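PDB 5EFZ: homoserine O-acetyltransferase from Pseudomonas veronii, which hydrolyses ethyl acetate to ethanol and acetate, and serves in the bacterial breakdown of short-chain methyl ketones such as 2-butanone. Local coordinates for residues A[125-130]-A[270-275]; A[157-162]-A[279-284]. All coordinates share one frame; numbering follows the deposited sequence.

Interaction 1 of 2, residues A[125-130]-A[270-275]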
loop_
_atom_site.group_PDB
_atom_site.type_symbol
_atom_site.label_atom_id
_atom_site.label_comp_id
_atom_site.label_asym_id
_atom_site.label_seq_id
_atom_site.Cartn_x
_atom_site.Cartn_y
_atom_site.Cartn_z
ATOM N N GLY A 125 25.827 -1.861 5.174
ATOM C CA GLY A 125 27.095 -1.983 5.890
ATOM C C GLY A 125 28.270 -1.327 5.163
ATOM O O GLY A 125 29.228 -0.852 5.802
ATOM N N ASP A 126 28.228 -1.304 3.826
ATOM C CA ASP A 126 29.284 -0.632 3.068
ATOM C C ASP A 126 29.245 0.877 3.312
ATOM O O ASP A 126 30.282 1.478 3.514
ATOM C CB ASP A 126 29.154 -0.937 1.558
ATOM C CG ASP A 126 29.290 -2.431 1.246
ATOM O OD1 ASP A 126 30.217 -3.082 1.789
ATOM O OD2 ASP A 126 28.469 -2.959 0.444
ATOM N N ASP A 127 28.059 1.495 3.284
ATOM C CA ASP A 127 27.937 2.908 3.662
ATOM C C ASP A 127 28.498 3.209 5.052
ATOM O O ASP A 127 29.238 4.188 5.259
ATOM C CB ASP A 127 26.475 3.348 3.627
ATOM C CG ASP A 127 25.979 3.595 2.199
ATOM O OD1 ASP A 127 26.462 4.552 1.563
ATOM O OD2 ASP A 127 25.093 2.852 1.723
ATOM N N VAL A 128 28.147 2.373 6.016
ATOM C CA VAL A 128 28.564 2.646 7.405
ATOM C C VAL A 128 30.068 2.494 7.552
ATOM O O VAL A 128 30.728 3.296 8.229
ATOM C CB VAL A 128 27.777 1.745 8.371
ATOM C CG1 VAL A 128 28.306 1.853 9.843
ATOM C CG2 VAL A 128 26.284 2.186 8.316
ATOM N N SER A 129 30.633 1.491 6.890
ATOM C CA SER A 129 32.091 1.332 6.922
ATOM C C SER A 129 32.797 2.534 6.275
ATOM O O SER A 129 33.777 3.061 6.828
ATOM C CB SER A 129 32.504 0.022 6.238
ATOM O OG SER A 129 33.923 -0.085 6.201
ATOM N N ALA A 130 32.288 2.973 5.121
ATOM C CA ALA A 130 32.827 4.158 4.461
ATOM C C ALA A 130 32.701 5.414 5.330
ATOM O O ALA A 130 33.651 6.204 5.431
ATOM C CB ALA A 130 32.125 4.385 3.098
ATOM N N ALA A 270 17.549 1.091 -4.051
ATOM C CA ALA A 270 16.500 0.116 -3.809
ATOM C C ALA A 270 17.047 -1.277 -3.414
ATOM O O ALA A 270 16.521 -1.916 -2.483
ATOM C CB ALA A 270 15.575 -0.001 -5.078
ATOM N N TRP A 271 18.068 -1.763 -4.121
ATOM C CA TRP A 271 18.658 -3.078 -3.806
ATOM C C TRP A 271 19.192 -3.055 -2.374
ATOM O O TRP A 271 19.062 -4.014 -1.603
ATOM C CB TRP A 271 19.806 -3.412 -4.790
ATOM C CG TRP A 271 20.370 -4.825 -4.677
ATOM C CD1 TRP A 271 20.031 -5.921 -5.452
ATOM C CD2 TRP A 271 21.394 -5.268 -3.785
ATOM N NE1 TRP A 271 20.779 -7.014 -5.069
ATOM C CE2 TRP A 271 21.621 -6.636 -4.048
ATOM C CE3 TRP A 271 22.147 -4.633 -2.782
ATOM C CZ2 TRP A 271 22.550 -7.388 -3.335
ATOM C CZ3 TRP A 271 23.070 -5.386 -2.058
ATOM C CH2 TRP A 271 23.272 -6.744 -2.348
ATOM N N LYS A 272 19.812 -1.934 -2.042
ATOM C CA LYS A 272 20.444 -1.756 -0.740
ATOM C C LYS A 272 19.362 -1.768 0.356
ATOM O O LYS A 272 19.482 -2.445 1.381
ATOM C CB LYS A 272 21.218 -0.440 -0.712
ATOM C CG LYS A 272 21.976 -0.190 0.593
ATOM C CD LYS A 272 22.521 1.254 0.653
ATOM C CE LYS A 272 23.327 1.657 -0.589
ATOM N NZ LYS A 272 23.908 3.029 -0.294
ATOM N N TRP A 273 18.342 -0.949 0.127
ATOM C CA TRP A 273 17.201 -0.824 1.035
ATOM C C TRP A 273 16.582 -2.198 1.306
ATOM O O TRP A 273 16.300 -2.553 2.458
ATOM C CB TRP A 273 16.194 0.158 0.397
ATOM C CG TRP A 273 14.787 0.266 0.964
ATOM C CD1 TRP A 273 14.301 -0.170 2.178
ATOM C CD2 TRP A 273 13.678 0.862 0.274
ATOM N NE1 TRP A 273 12.931 0.125 2.265
ATOM C CE2 TRP A 273 12.543 0.761 1.109
ATOM C CE3 TRP A 273 13.543 1.458 -0.984
ATOM C CZ2 TRP A 273 11.276 1.247 0.720
ATOM C CZ3 TRP A 273 12.281 1.934 -1.374
ATOM C CH2 TRP A 273 11.174 1.826 -0.518
ATOM N N GLN A 274 16.362 -2.980 0.249
ATOM C CA GLN A 274 15.767 -4.312 0.411
ATOM C C GLN A 274 16.497 -5.220 1.400
ATOM O O GLN A 274 15.904 -6.122 1.994
ATOM C CB GLN A 274 15.747 -5.039 -0.941
ATOM C CG GLN A 274 14.649 -4.567 -1.871
ATOM C CD GLN A 274 14.617 -5.380 -3.153
ATOM O OE1 GLN A 274 15.660 -5.584 -3.795
ATOM N NE2 GLN A 274 13.424 -5.872 -3.534
ATOM N N ARG A 275 17.800 -5.014 1.518
ATOM C CA ARG A 275 18.654 -5.976 2.234
ATOM C C ARG A 275 19.222 -5.474 3.550
ATOM O O ARG A 275 20.019 -6.176 4.174
ATOM C CB ARG A 275 19.783 -6.411 1.304
ATOM C CG ARG A 275 19.294 -7.455 0.281
ATOM C CD ARG A 275 20.128 -7.486 -0.972
ATOM N NE ARG A 275 19.494 -8.377 -1.958
ATOM C CZ ARG A 275 18.527 -7.987 -2.791
ATOM N NH1 ARG A 275 18.092 -6.727 -2.787
ATOM N NH2 ARG A 275 17.981 -8.863 -3.619
#

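Interaction 2 of 2, residues A[157-162]-A[279-284]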
loop_
_atom_site.group_PDB
_atom_site.type_symbol
_atom_site.label_atom_id
_atom_site.label_comp_id
_atom_site.label_asym_id
_atom_site.label_seq_id
_atom_site.Cartn_x
_atom_site.Cartn_y
_atom_site.Cartn_z
ATOM N N THR A 157 21.514 4.097 10.565
ATOM C CA THR A 157 21.617 4.403 11.988
ATOM C C THR A 157 21.717 3.133 12.840
ATOM O O THR A 157 22.589 3.030 13.717
ATOM C CB THR A 157 20.415 5.281 12.431
ATOM O OG1 THR A 157 20.502 6.557 11.766
ATOM C CG2 THR A 157 20.397 5.510 13.989
ATOM N N TYR A 158 20.832 2.162 12.602
ATOM C CA TYR A 158 20.902 0.886 13.307
ATOM C C TYR A 158 22.215 0.168 13.037
ATOM O O TYR A 158 22.866 -0.361 13.947
ATOM C CB TYR A 158 19.736 -0.019 12.893
ATOM C CG TYR A 158 18.436 0.337 13.576
ATOM C CD1 TYR A 158 18.337 0.339 14.980
ATOM C CD2 TYR A 158 17.290 0.648 12.838
ATOM C CE1 TYR A 158 17.103 0.636 15.613
ATOM C CE2 TYR A 158 16.064 0.945 13.476
ATOM C CZ TYR A 158 15.990 0.932 14.849
ATOM O OH TYR A 158 14.772 1.243 15.457
ATOM N N GLU A 159 22.608 0.139 11.773
ATOM C CA GLU A 159 23.855 -0.525 11.447
ATOM C C GLU A 159 25.052 0.125 12.160
ATOM O O GLU A 159 25.945 -0.572 12.675
ATOM C CB GLU A 159 24.064 -0.524 9.927
ATOM C CG GLU A 159 25.432 -1.102 9.479
ATOM C CD GLU A 159 25.589 -2.626 9.629
ATOM O OE1 GLU A 159 24.585 -3.378 9.796
ATOM O OE2 GLU A 159 26.758 -3.090 9.583
ATOM N N TRP A 160 25.062 1.457 12.220
ATOM C CA TRP A 160 26.085 2.172 13.002
ATOM C C TRP A 160 26.095 1.713 14.459
ATOM O O TRP A 160 27.161 1.386 15.006
ATOM C CB TRP A 160 25.838 3.695 12.960
ATOM C CG TRP A 160 26.778 4.420 12.036
ATOM C CD1 TRP A 160 26.514 4.851 10.758
ATOM C CD2 TRP A 160 28.159 4.725 12.291
ATOM N NE1 TRP A 160 27.642 5.421 10.216
ATOM C CE2 TRP A 160 28.651 5.393 11.158
ATOM C CE3 TRP A 160 28.994 4.579 13.412
ATOM C CZ2 TRP A 160 29.959 5.873 11.088
ATOM C CZ3 TRP A 160 30.287 5.069 13.352
ATOM C CH2 TRP A 160 30.762 5.697 12.193
ATOM N N ALA A 161 24.910 1.679 15.080
ATOM C CA ALA A 161 24.809 1.385 16.521
ATOM C C ALA A 161 25.210 -0.046 16.843
ATOM O O ALA A 161 25.645 -0.327 17.961
ATOM C CB ALA A 161 23.386 1.662 17.030
ATOM N N VAL A 162 25.047 -0.957 15.875
ATOM C CA VAL A 162 25.391 -2.373 16.084
ATOM C C VAL A 162 26.867 -2.630 15.738
ATOM O O VAL A 162 27.559 -3.358 16.444
ATOM C CB VAL A 162 24.484 -3.328 15.236
ATOM C CG1 VAL A 162 25.024 -4.779 15.239
ATOM C CG2 VAL A 162 23.056 -3.303 15.759
ATOM N N SER A 279 21.377 -8.091 11.574
ATOM C CA SER A 279 21.605 -9.455 12.106
ATOM C C SER A 279 22.647 -10.228 11.291
ATOM O O SER A 279 23.103 -11.309 11.700
ATOM C CB SER A 279 20.294 -10.264 12.162
ATOM O OG SER A 279 19.894 -10.769 10.887
ATOM N N ARG A 280 23.048 -9.682 10.144
ATOM C CA ARG A 280 24.189 -10.253 9.430
ATOM C C ARG A 280 25.442 -10.297 10.330
ATOM O O ARG A 280 26.325 -11.127 10.138
ATOM C CB ARG A 280 24.471 -9.464 8.144
ATOM C CG ARG A 280 23.356 -9.627 7.108
ATOM C CD ARG A 280 23.581 -8.735 5.889
ATOM N NE ARG A 280 24.742 -9.163 5.106
ATOM C CZ ARG A 280 24.723 -10.155 4.219
ATOM N NH1 ARG A 280 23.608 -10.862 4.013
ATOM N NH2 ARG A 280 25.829 -10.450 3.551
ATOM N N HIS A 281 25.522 -9.416 11.326
ATOM C CA HIS A 281 26.651 -9.469 12.262
ATOM C C HIS A 281 26.604 -10.649 13.233
ATOM O O HIS A 281 27.627 -11.009 13.847
ATOM C CB HIS A 281 26.718 -8.187 13.084
ATOM C CG HIS A 281 27.059 -6.978 12.282
ATOM N ND1 HIS A 281 28.352 -6.679 11.905
ATOM C CD2 HIS A 281 26.272 -6.008 11.758
ATOM C CE1 HIS A 281 28.346 -5.568 11.189
ATOM N NE2 HIS A 281 27.099 -5.138 11.088
ATOM N N THR A 282 25.427 -11.240 13.403
ATOM C CA THR A 282 25.256 -12.230 14.472
ATOM C C THR A 282 24.563 -13.489 13.960
ATOM O O THR A 282 23.694 -14.040 14.633
ATOM C CB THR A 282 24.435 -11.634 15.640
ATOM O OG1 THR A 282 23.230 -11.078 15.105
ATOM C CG2 THR A 282 25.215 -10.517 16.337
ATOM N N GLY A 283 24.938 -13.919 12.753
ATOM C CA GLY A 283 24.385 -15.113 12.129
ATOM C C GLY A 283 22.874 -15.166 11.956
ATOM O O GLY A 283 22.295 -16.246 11.935
ATOM N N GLY A 284 22.224 -14.016 11.844
ATOM C CA GLY A 284 20.787 -13.984 11.609
ATOM C C GLY A 284 19.963 -13.815 12.873
ATOM O O GLY A 284 18.727 -13.797 12.837
#

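Interaction 1 of 2, residues A[125-130]-A[270-275]
A buried salt bridge between Asp-127 and Lys-272 joins helix 124-139 to the C-terminal part of helix 263-274 within the alpha/beta-hydrolase fold. It carries the whole contact between 125-130 and 270-275. The lysine side chain leaves its helix with CG opposite the backbone N (chi1 -177°), runs extended, and bends once at chi3 (-52°), bringing NZ to a single carboxylate oxygen of the aspartate. NZ of Lys-272 is modelled 2.3 Å from OD2 of Asp-127, too short for the exact value to be trusted, although the pairing of charges is clear; OD1 of Asp-127 stands farther off, 3.5 Å from NZ of Lys-272. Lysine suits this place because its long methylene chain crosses the space between two helices whose backbones do not touch, while the short aspartate holds its charge close to its own helix. In so buried a spot the opposite charges would be expected to keep each other ionised. Both ends have further partners around residues 98-99: OD1 of Asp-127 accepts from the backbone N of Ile-99, and NZ of Lys-272 donates to the backbone O of Ile-99 and to OE1 of Gln-98. Just along the chain from the lysine, NH1 of Arg-275 bonds back to the backbone O of Trp-271 at 3.1 Å, and its guanidinium lays one face over NE1 of the indole. The bridge thus ties both helices to the loop that follows strand 92-96 of the central sheet, with helix 152-163 against Asp-127 and helix 182-196 against Ala-270 and Gln-274.

Interaction 2 of 2, residues A[157-162]-A[279-284]
Glu-159 of helix 152-163 reaches out to the ring of His-281, which sits in a short 3-10 segment. From CB the glutamate starts with CG opposite the backbone N, and CG packs against Val-128 of helix 124-139. The chain then bends at chi2 (72°), which swings CD and both oxygens toward the histidine. NE2 of His-281 donates its N-H to OE2 of Glu-159 over 2.6 Å. The bond is fairly straight, at 162° about the hydrogen. The oxygen lies almost in the ring plane, at the edge of the imidazole, whereas NE2 meets it on the syn side but tilted 30° out of the carboxylate plane. OE1 of Glu-159 remains 3.3 Å from NE2 of His-281. Glutamate is long enough to reach across and offers its carboxylate to two donors; histidine presents a flat ring with an N-H at its edge. This His-carboxylate pair lies away from the inferred Ser-His-Asp catalytic triad. Helix 152-163 follows the nucleophile elbow of alpha/beta hydrolases, and Glu-159 links it to the segment between helices 263-274 and 286-290. With an alanine at Glu-159, NE2 of His-281 would probably lose its acceptor, and NE of Arg-163 its salt-bridge mate. One turn further along the helix, CG1 of Val-162 rests 3.9 Å from CD2 of His-281; a branched valine offers a methyl to the ring carbon beside the polar bond.

Interactions 1 and 2 lie with their centres 12 Å apart, on the same side of the chain's centre, and their segments alternate along the sequence: 125-130, 157-162, 270-275, 279-284. Helix 124-139 and helix 152-163, which carry the earlier segments, pack on each other, CG1 of Val-128 lying 3.6 Å from CD1 of Trp-160. The later segments follow closely in sequence, one at the end of helix 263-274 and the other in the loop behind it. Two neighbouring helices of the alpha/beta-hydrolase fold thus each hold one part of the chain running from helix 263-274 into the loop after it. Interaction 1 is nearer the catalytic machinery, the side chain of Lys-272 being about 11 Å from that of Ser-151, the inferred nucleophile.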